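Local coordinates for aminopeptidase N (Francisella tularensis subsp. tularensis, PDB 5DLL), which probably trims N-terminal amino acids from intracellular peptides, as a zinc-dependent aminopeptidase of the M1 family, at residues N706-D709 with Q710-A713; N731-Y734 with N735-H739; N745-L748 with L749-Q753. All coordinates share one frame; numbering follows the deposited sequence.

Contact 1. Residues N706-D709 with Q710-A713; sequences NMTD and QQTA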
loop_
_atom_site.group_PDB
_atom_site.type_symbol
_atom_site.label_atom_id
_atom_site.label_comp_id
_atom_site.label_asym_id
_atom_site.label_seq_id
_atom_site.Cartn_x
_atom_site.Cartn_y
_atom_site.Cartn_z
ATOM N N ASN A 706 19.319 2.024 19.334
ATOM C CA ASN A 706 18.086 1.703 18.620
ATOM C C ASN A 706 18.372 0.761 17.452
ATOM O O ASN A 706 19.533 0.554 17.092
ATOM C CB ASN A 706 17.421 2.985 18.114
ATOM C CG ASN A 706 18.224 3.671 17.021
ATOM O OD1 ASN A 706 18.200 3.250 15.864
ATOM N ND2 ASN A 706 18.928 4.738 17.380
ATOM N N MET A 707 17.323 0.208 16.849
ATOM C CA MET A 707 17.506 -0.729 15.738
ATOM C C MET A 707 17.902 -0.039 14.434
ATOM O O MET A 707 18.680 -0.595 13.661
ATOM C CB MET A 707 16.252 -1.583 15.511
ATOM C CG MET A 707 16.474 -2.767 14.569
ATOM S SD MET A 707 17.778 -3.910 15.085
ATOM C CE MET A 707 17.154 -4.482 16.665
ATOM N N THR A 708 17.374 1.158 14.183
ATOM C CA THR A 708 17.667 1.875 12.940
ATOM C C THR A 708 19.174 2.040 12.728
ATOM O O THR A 708 19.684 1.775 11.640
ATOM C CB THR A 708 17.001 3.261 12.907
ATOM O OG1 THR A 708 15.714 3.199 13.538
ATOM C CG2 THR A 708 16.854 3.739 11.468
ATOM N N ASP A 709 19.874 2.460 13.777
ATOM C CA ASP A 709 21.331 2.635 13.733
ATOM C C ASP A 709 22.077 1.302 13.703
ATOM O O ASP A 709 23.107 1.176 13.042
ATOM C CB ASP A 709 21.819 3.456 14.937
ATOM C CG ASP A 709 21.575 4.955 14.783
ATOM O OD1 ASP A 709 21.269 5.419 13.664
ATOM O OD2 ASP A 709 21.710 5.675 15.794
ATOM N N GLN A 710 21.569 0.312 14.429
ATOM C CA GLN A 710 22.200 -1.005 14.442
ATOM C C GLN A 710 22.015 -1.732 13.106
ATOM O O GLN A 710 22.912 -2.431 12.648
ATOM C CB GLN A 710 21.661 -1.846 15.596
ATOM C CG GLN A 710 22.517 -3.063 15.909
ATOM C CD GLN A 710 22.305 -3.596 17.317
ATOM O OE1 GLN A 710 21.531 -3.042 18.098
ATOM N NE2 GLN A 710 23.001 -4.676 17.647
ATOM N N GLN A 711 20.850 -1.553 12.491
ATOM C CA GLN A 711 20.593 -2.043 11.139
ATOM C C GLN A 711 21.562 -1.390 10.149
ATOM O O GLN A 711 22.146 -2.073 9.302
ATOM C CB GLN A 711 19.122 -1.788 10.744
ATOM C CG GLN A 711 18.803 -1.860 9.249
ATOM C CD GLN A 711 19.018 -0.537 8.515
ATOM O OE1 GLN A 711 18.604 0.530 8.985
ATOM N NE2 GLN A 711 19.666 -0.604 7.351
ATOM N N THR A 712 21.730 -0.073 10.261
ATOM C CA THR A 712 22.635 0.665 9.384
ATOM C C THR A 712 24.081 0.228 9.607
ATOM O O THR A 712 24.812 -0.022 8.653
ATOM C CB THR A 712 22.526 2.183 9.613
ATOM O OG1 THR A 712 21.156 2.582 9.509
ATOM C CG2 THR A 712 23.349 2.949 8.587
ATOM N N ALA A 713 24.482 0.125 10.872
ATOM C CA ALA A 713 25.835 -0.307 11.219
ATOM C C ALA A 713 26.136 -1.701 10.669
ATOM O O ALA A 713 27.182 -1.919 10.058
ATOM C CB ALA A 713 26.023 -0.284 12.723
#
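Thr712 reaches back one turn to Thr708 in the N-capped first turns of helix 707-717, part of the helical ARM-repeat-like C-terminal region. Thr708 O takes two bonds, from Thr712 N at 3.1 Å and from Thr712 OG1 at 2.7 Å, and the donors come from opposite faces of its carbonyl plane. With OG1 beside the backbone N (chi1 -53°), the hydroxyl lies against the preceding turn, where a threonine can spend its polar group on the helix itself. This flank is only partly buried. Thr708 OG1 turns elsewhere, to the backbone N of Asp297, at the start of the helix that carries the zinc ligand His309.

The rest of the helix start is more closely packed: Asp709 and Ala713 face helix 691-703, where small Ala713 suits its buried place against Leu700 and Phe701, whereas Met707 and Gln710 turn to Trp737. Buried Asp709 has its charge met by a salt bridge from OD1 to Lys677 NZ, and a carboxylate in the first turn would probably interact favourably with the helix dipole. Along the backbone, Gln711 N binds Met707 O and Ala713 N binds Asp709 O at 2.8 Å. At the N-terminal end of the helix, Asn706 is the N-cap: its short amide supplies the acceptor that no earlier turn can offer, and OD1 takes the N-H of Asp709, with Asn706 OD1 and Asp709 N 2.8 Å apart.

Contact 2. Residues N731-Y734 with N735-H739; sequences NEFY and NRWRH
Helix 723-736 runs out here: Asn735 N still gives a straight bond to Asn731 O at 2.8 Å and Trp737 N one to Phe733 O at 3.2 Å, but Trp737 is the first residue to leave helical backbone angles, and a weak second bond from its N to Tyr734 O tightens the last turn. This is the C-terminal end of a helix in the ARM-repeat-like region, and its side chains form three pairs: one aromatic, one of opposite charges, and a tyrosine with an arginine.

Inward, Phe733 and Trp737 form an edge-to-face pair. The edge of the indole's five-membered ring is directed at the phenyl face, the planes are 50° apart, and Trp737 CD1 sits over the middle of the ring, 3.8 Å from Phe733 CE1. Phe733 is buried, as befits a wholly apolar ring; with its CG anti to the backbone N (chi1 -166°), the ring swings to where Trp737 CD1 can sit over it, and it also meets Phe714 and Trp747. Trp737 packs on Val743 of helix 741-752 as well.

On the neighbouring flank, Glu732 and Arg736 run side by side with their flat ends nearly parallel. Glu732 OE2 stays 4.2 Å from Arg736 NH2, beyond a salt bridge, though the opposite charges probably attract; Arg736 also makes a cation-pi contact with Phe701.

Arg738 is exposed, as suits a long charged side chain, and crosses Tyr734 at about a right angle. Its CG makes a CH-pi contact over the phenol face, and Tyr734 CE2 lies above the guanidinium, 3.5 Å from Arg738 NH1, so the arginine covers apolar ring surface. A weak bond joins Arg738 NH2 to Asn735 OD1, 3.3 Å apart.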
loop_
_atom_site.group_PDB
_atom_site.type_symbol
_atom_site.label_atom_id
_atom_site.label_comp_id
_atom_site.label_asym_id
_atom_site.label_seq_id
_atom_site.Cartn_x
_atom_site.Cartn_y
_atom_site.Cartn_z
ATOM N N ASN A 731 27.841 -12.956 13.518
ATOM C CA ASN A 731 27.758 -13.671 14.796
ATOM C C ASN A 731 27.317 -12.766 15.938
ATOM O O ASN A 731 26.397 -13.108 16.684
ATOM C CB ASN A 731 29.111 -14.293 15.157
ATOM C CG ASN A 731 29.591 -15.300 14.128
ATOM O OD1 ASN A 731 28.815 -15.799 13.308
ATOM N ND2 ASN A 731 30.884 -15.602 14.167
ATOM N N GLU A 732 27.993 -11.622 16.069
ATOM C CA GLU A 732 27.680 -10.624 17.096
ATOM C C GLU A 732 26.209 -10.204 17.029
ATOM O O GLU A 732 25.550 -10.108 18.063
ATOM C CB GLU A 732 28.598 -9.391 16.977
ATOM C CG GLU A 732 30.022 -9.600 17.499
ATOM C CD GLU A 732 30.997 -8.483 17.112
ATOM O OE1 GLU A 732 32.219 -8.745 17.077
ATOM O OE2 GLU A 732 30.560 -7.343 16.846
ATOM N N PHE A 733 25.695 -9.976 15.821
ATOM C CA PHE A 733 24.283 -9.619 15.636
ATOM C C PHE A 733 23.361 -10.769 16.058
ATOM O O PHE A 733 22.350 -10.542 16.721
ATOM C CB PHE A 733 24.009 -9.226 14.180
ATOM C CG PHE A 733 22.690 -8.521 13.964
ATOM C CD1 PHE A 733 21.509 -9.238 13.833
ATOM C CD2 PHE A 733 22.635 -7.137 13.863
ATOM C CE1 PHE A 733 20.301 -8.586 13.621
ATOM C CE2 PHE A 733 21.430 -6.483 13.651
ATOM C CZ PHE A 733 20.263 -7.209 13.529
ATOM N N TYR A 734 23.713 -11.997 15.679
ATOM C CA TYR A 734 22.896 -13.162 16.018
ATOM C C TYR A 734 22.850 -13.382 17.520
ATOM O O TYR A 734 21.776 -13.597 18.078
ATOM C CB TYR A 734 23.411 -14.430 15.331
ATOM C CG TYR A 734 22.447 -15.600 15.422
ATOM C CD1 TYR A 734 21.231 -15.578 14.740
ATOM C CD2 TYR A 734 22.748 -16.728 16.189
ATOM C CE1 TYR A 734 20.342 -16.642 14.817
ATOM C CE2 TYR A 734 21.865 -17.799 16.271
ATOM C CZ TYR A 734 20.662 -17.754 15.582
ATOM O OH TYR A 734 19.775 -18.812 15.654
ATOM N N ASN A 735 24.016 -13.324 18.165
ATOM C CA ASN A 735 24.124 -13.496 19.622
ATOM C C ASN A 735 23.156 -12.602 20.397
ATOM O O ASN A 735 22.545 -13.037 21.374
ATOM C CB ASN A 735 25.558 -13.216 20.102
ATOM C CG ASN A 735 26.551 -14.279 19.657
ATOM O OD1 ASN A 735 26.200 -15.449 19.483
ATOM N ND2 ASN A 735 27.806 -13.874 19.480
ATOM N N ARG A 736 23.020 -11.356 19.946
ATOM C CA ARG A 736 22.164 -10.376 20.611
ATOM C C ARG A 736 20.684 -10.652 20.373
ATOM O O ARG A 736 19.875 -10.545 21.297
ATOM C CB ARG A 736 22.499 -8.961 20.129
ATOM C CG ARG A 736 23.919 -8.508 20.444
ATOM C CD ARG A 736 24.203 -7.107 19.910
ATOM N NE ARG A 736 25.622 -6.889 19.606
ATOM C CZ ARG A 736 26.193 -5.699 19.407
ATOM N NH1 ARG A 736 25.488 -4.573 19.488
ATOM N NH2 ARG A 736 27.493 -5.630 19.132
ATOM N N TRP A 737 20.338 -11.019 19.140
ATOM C CA TRP A 737 18.935 -11.089 18.712
ATOM C C TRP A 737 18.459 -12.485 18.303
ATOM O O TRP A 737 17.777 -12.626 17.296
ATOM C CB TRP A 737 18.706 -10.111 17.552
ATOM C CG TRP A 737 19.168 -8.725 17.859
ATOM C CD1 TRP A 737 20.262 -8.094 17.345
ATOM C CD2 TRP A 737 18.554 -7.798 18.765
ATOM N NE1 TRP A 737 20.361 -6.828 17.866
ATOM C CE2 TRP A 737 19.326 -6.622 18.743
ATOM C CE3 TRP A 737 17.420 -7.849 19.589
ATOM C CZ2 TRP A 737 19.007 -5.500 19.517
ATOM C CZ3 TRP A 737 17.104 -6.736 20.359
ATOM C CH2 TRP A 737 17.895 -5.578 20.317
ATOM N N ARG A 738 18.808 -13.505 19.086
ATOM C CA ARG A 738 18.230 -14.845 18.919
ATOM C C ARG A 738 16.754 -14.801 19.289
ATOM O O ARG A 738 15.902 -15.319 18.574
ATOM C CB ARG A 738 18.915 -15.863 19.835
ATOM C CG ARG A 738 20.384 -16.114 19.554
ATOM C CD ARG A 738 21.043 -16.837 20.720
ATOM N NE ARG A 738 22.470 -17.058 20.486
ATOM C CZ ARG A 738 22.998 -18.129 19.892
ATOM N NH1 ARG A 738 22.233 -19.128 19.458
ATOM N NH2 ARG A 738 24.316 -18.203 19.734
ATOM N N HIS A 739 16.479 -14.170 20.427
ATOM C CA HIS A 739 15.143 -14.141 21.041
ATOM C C HIS A 739 14.053 -13.400 20.247
ATOM O O HIS A 739 12.862 -13.624 20.485
ATOM C CB HIS A 739 15.230 -13.567 22.466
ATOM C CG HIS A 739 16.059 -12.320 22.576
ATOM N ND1 HIS A 739 15.567 -11.066 22.282
ATOM C CD2 HIS A 739 17.347 -12.136 22.955
ATOM C CE1 HIS A 739 16.515 -10.167 22.470
ATOM N NE2 HIS A 739 17.606 -10.790 22.877
#

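Contact 3. Residues N745-L748 with L749-Q753; sequences NKWL and LSQAQ
Two first torsions bring Trp747 and Gln751 together on helix 741-752: the indole swings away from its own backbone N (chi1 -179°), while Gln751 CG stays beside its N (chi1 -76°) with the chain extended beyond, so the amide travels back one turn and arrives over the indole. Gln751 NE2 settles above the middle of the ring system, 3.2 Å from Trp747 CD2 and 3.3 Å from Trp747 CE2, with ring and amide planes 46° apart.

The same nitrogen donates to the backbone: Gln751 NE2 and Trp747 O are 2.8 Å apart, the donor standing well above the carbonyl plane. Gln751 N reaches Trp747 O from the other face at 3.3 Å, the ordinary helical bond. Main chain and side chain of one residue therefore share a single oxygen; the NE2 bond helps set how the amide is turned. Glutamine suits this buried place because it can bond to the helix while its NE2 sits over an aromatic face.

Ser750 repeats the theme with a shorter arm. Its OG and its N both bind Lys746 O, each at 2.9 Å, again from opposite faces of the carbonyl, so a small polar residue meets its need within the helix. Farther along, Ala752 N bonds to Leu748 O at 2.8 Å.

Leu748 and Gln751 turn to helix 759-767, where both touch Leu766. Trp747 meets that helix too, while its NE1 bonds to Ile730 O of helix 723-736 and its ring meets His769. Asn745 packs on helix 777-788, and Lys746 reaches a salt bridge with Asp299 of helix 297-312, within the peptidase M1 domain, thus tying the ARM-repeat-like region to it.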
loop_
_atom_site.group_PDB
_atom_site.type_symbol
_atom_site.label_atom_id
_atom_site.label_comp_id
_atom_site.label_asym_id
_atom_site.label_seq_id
_atom_site.Cartn_x
_atom_site.Cartn_y
_atom_site.Cartn_z
ATOM N N ASN A 745 14.827 -12.269 11.016
ATOM C CA ASN A 745 14.470 -12.119 9.604
ATOM C C ASN A 745 15.342 -11.072 8.911
ATOM O O ASN A 745 15.838 -11.297 7.806
ATOM C CB ASN A 745 12.987 -11.752 9.458
ATOM C CG ASN A 745 12.060 -12.904 9.808
ATOM O OD1 ASN A 745 12.507 -13.987 10.194
ATOM N ND2 ASN A 745 10.757 -12.674 9.672
ATOM N N LYS A 746 15.540 -9.940 9.581
ATOM C CA LYS A 746 16.401 -8.877 9.068
ATOM C C LYS A 746 17.860 -9.335 9.002
ATOM O O LYS A 746 18.610 -8.925 8.115
ATOM C CB LYS A 746 16.269 -7.622 9.935
ATOM C CG LYS A 746 14.855 -7.055 9.979
ATOM C CD LYS A 746 14.804 -5.678 10.620
ATOM C CE LYS A 746 13.410 -5.078 10.513
ATOM N NZ LYS A 746 13.426 -3.598 10.662
ATOM N N TRP A 747 18.254 -10.184 9.947
ATOM C CA TRP A 747 19.580 -10.798 9.944
ATOM C C TRP A 747 19.788 -11.656 8.691
ATOM O O TRP A 747 20.855 -11.616 8.067
ATOM C CB TRP A 747 19.756 -11.627 11.215
ATOM C CG TRP A 747 21.083 -12.290 11.364
ATOM C CD1 TRP A 747 22.289 -11.687 11.596
ATOM C CD2 TRP A 747 21.337 -13.696 11.330
ATOM N NE1 TRP A 747 23.282 -12.633 11.692
ATOM C CE2 TRP A 747 22.724 -13.876 11.535
ATOM C CE3 TRP A 747 20.529 -14.825 11.137
ATOM C CZ2 TRP A 747 23.320 -15.140 11.552
ATOM C CZ3 TRP A 747 21.119 -16.076 11.157
ATOM C CH2 TRP A 747 22.504 -16.224 11.362
ATOM N N LEU A 748 18.760 -12.416 8.322
ATOM C CA LEU A 748 18.791 -13.233 7.108
ATOM C C LEU A 748 18.823 -12.352 5.863
ATOM O O LEU A 748 19.667 -12.537 4.982
ATOM C CB LEU A 748 17.566 -14.152 7.044
ATOM C CG LEU A 748 17.434 -15.221 8.133
ATOM C CD1 LEU A 748 16.019 -15.776 8.168
ATOM C CD2 LEU A 748 18.448 -16.339 7.925
ATOM N N LEU A 749 17.900 -11.395 5.803
ATOM C CA LEU A 749 17.796 -10.481 4.667
ATOM C C LEU A 749 19.101 -9.746 4.425
ATOM O O LEU A 749 19.530 -9.619 3.288
ATOM C CB LEU A 749 16.666 -9.472 4.888
ATOM C CG LEU A 749 16.436 -8.397 3.816
ATOM C CD1 LEU A 749 16.319 -8.998 2.425
ATOM C CD2 LEU A 749 15.187 -7.592 4.146
ATOM N N SER A 750 19.728 -9.271 5.499
ATOM C CA SER A 750 20.992 -8.535 5.397
ATOM C C SER A 750 22.088 -9.395 4.788
ATOM O O SER A 750 22.831 -8.937 3.917
ATOM C CB SER A 750 21.443 -8.032 6.771
ATOM O OG SER A 750 20.574 -7.028 7.255
ATOM N N GLN A 751 22.186 -10.639 5.253
ATOM C CA GLN A 751 23.151 -11.592 4.703
ATOM C C GLN A 751 22.843 -11.904 3.237
ATOM O O GLN A 751 23.745 -11.911 2.395
ATOM C CB GLN A 751 23.169 -12.875 5.530
ATOM C CG GLN A 751 23.903 -12.739 6.851
ATOM C CD GLN A 751 23.633 -13.900 7.788
ATOM O OE1 GLN A 751 24.517 -14.714 8.058
ATOM N NE2 GLN A 751 22.398 -13.992 8.274
ATOM N N ALA A 752 21.565 -12.136 2.940
ATOM C CA ALA A 752 21.106 -12.378 1.568
ATOM C C ALA A 752 21.499 -11.259 0.608
ATOM O O ALA A 752 21.730 -11.506 -0.578
ATOM C CB ALA A 752 19.596 -12.571 1.546
ATOM N N GLN A 753 21.572 -10.035 1.127
ATOM C CA GLN A 753 21.868 -8.849 0.324
ATOM C C GLN A 753 23.363 -8.515 0.222
ATOM O O GLN A 753 23.720 -7.504 -0.382
ATOM C CB GLN A 753 21.119 -7.644 0.905
ATOM C CG GLN A 753 19.604 -7.812 0.968
ATOM C CD GLN A 753 18.875 -7.216 -0.220
ATOM O OE1 GLN A 753 19.109 -6.067 -0.598
ATOM N NE2 GLN A 753 17.964 -7.989 -0.801
#

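The three contacts lie on successive helices, 707-717, 723-736 and 741-752. Contact 1 is buried and marks a helix start; contact 2 lies at the surface, where a helix ends; contact 3 is partly buried. Their chemistry follows: side chains satisfy backbone groups in contact 1, contact 2 depends on aromatic pairing and arginines, and contact 3 combines a ring face with side-chain bonds to the backbone. Contact 2 joins the others. Met707 CE lies 3.6 Å from Trp737 CZ2, and Phe733 CD1 lies 3.4 Å from Trp747 CD1. Contacts 1 and 3 do not touch, their nearest atoms being about 5 Å apart, yet each has a polar link to helix 297-312.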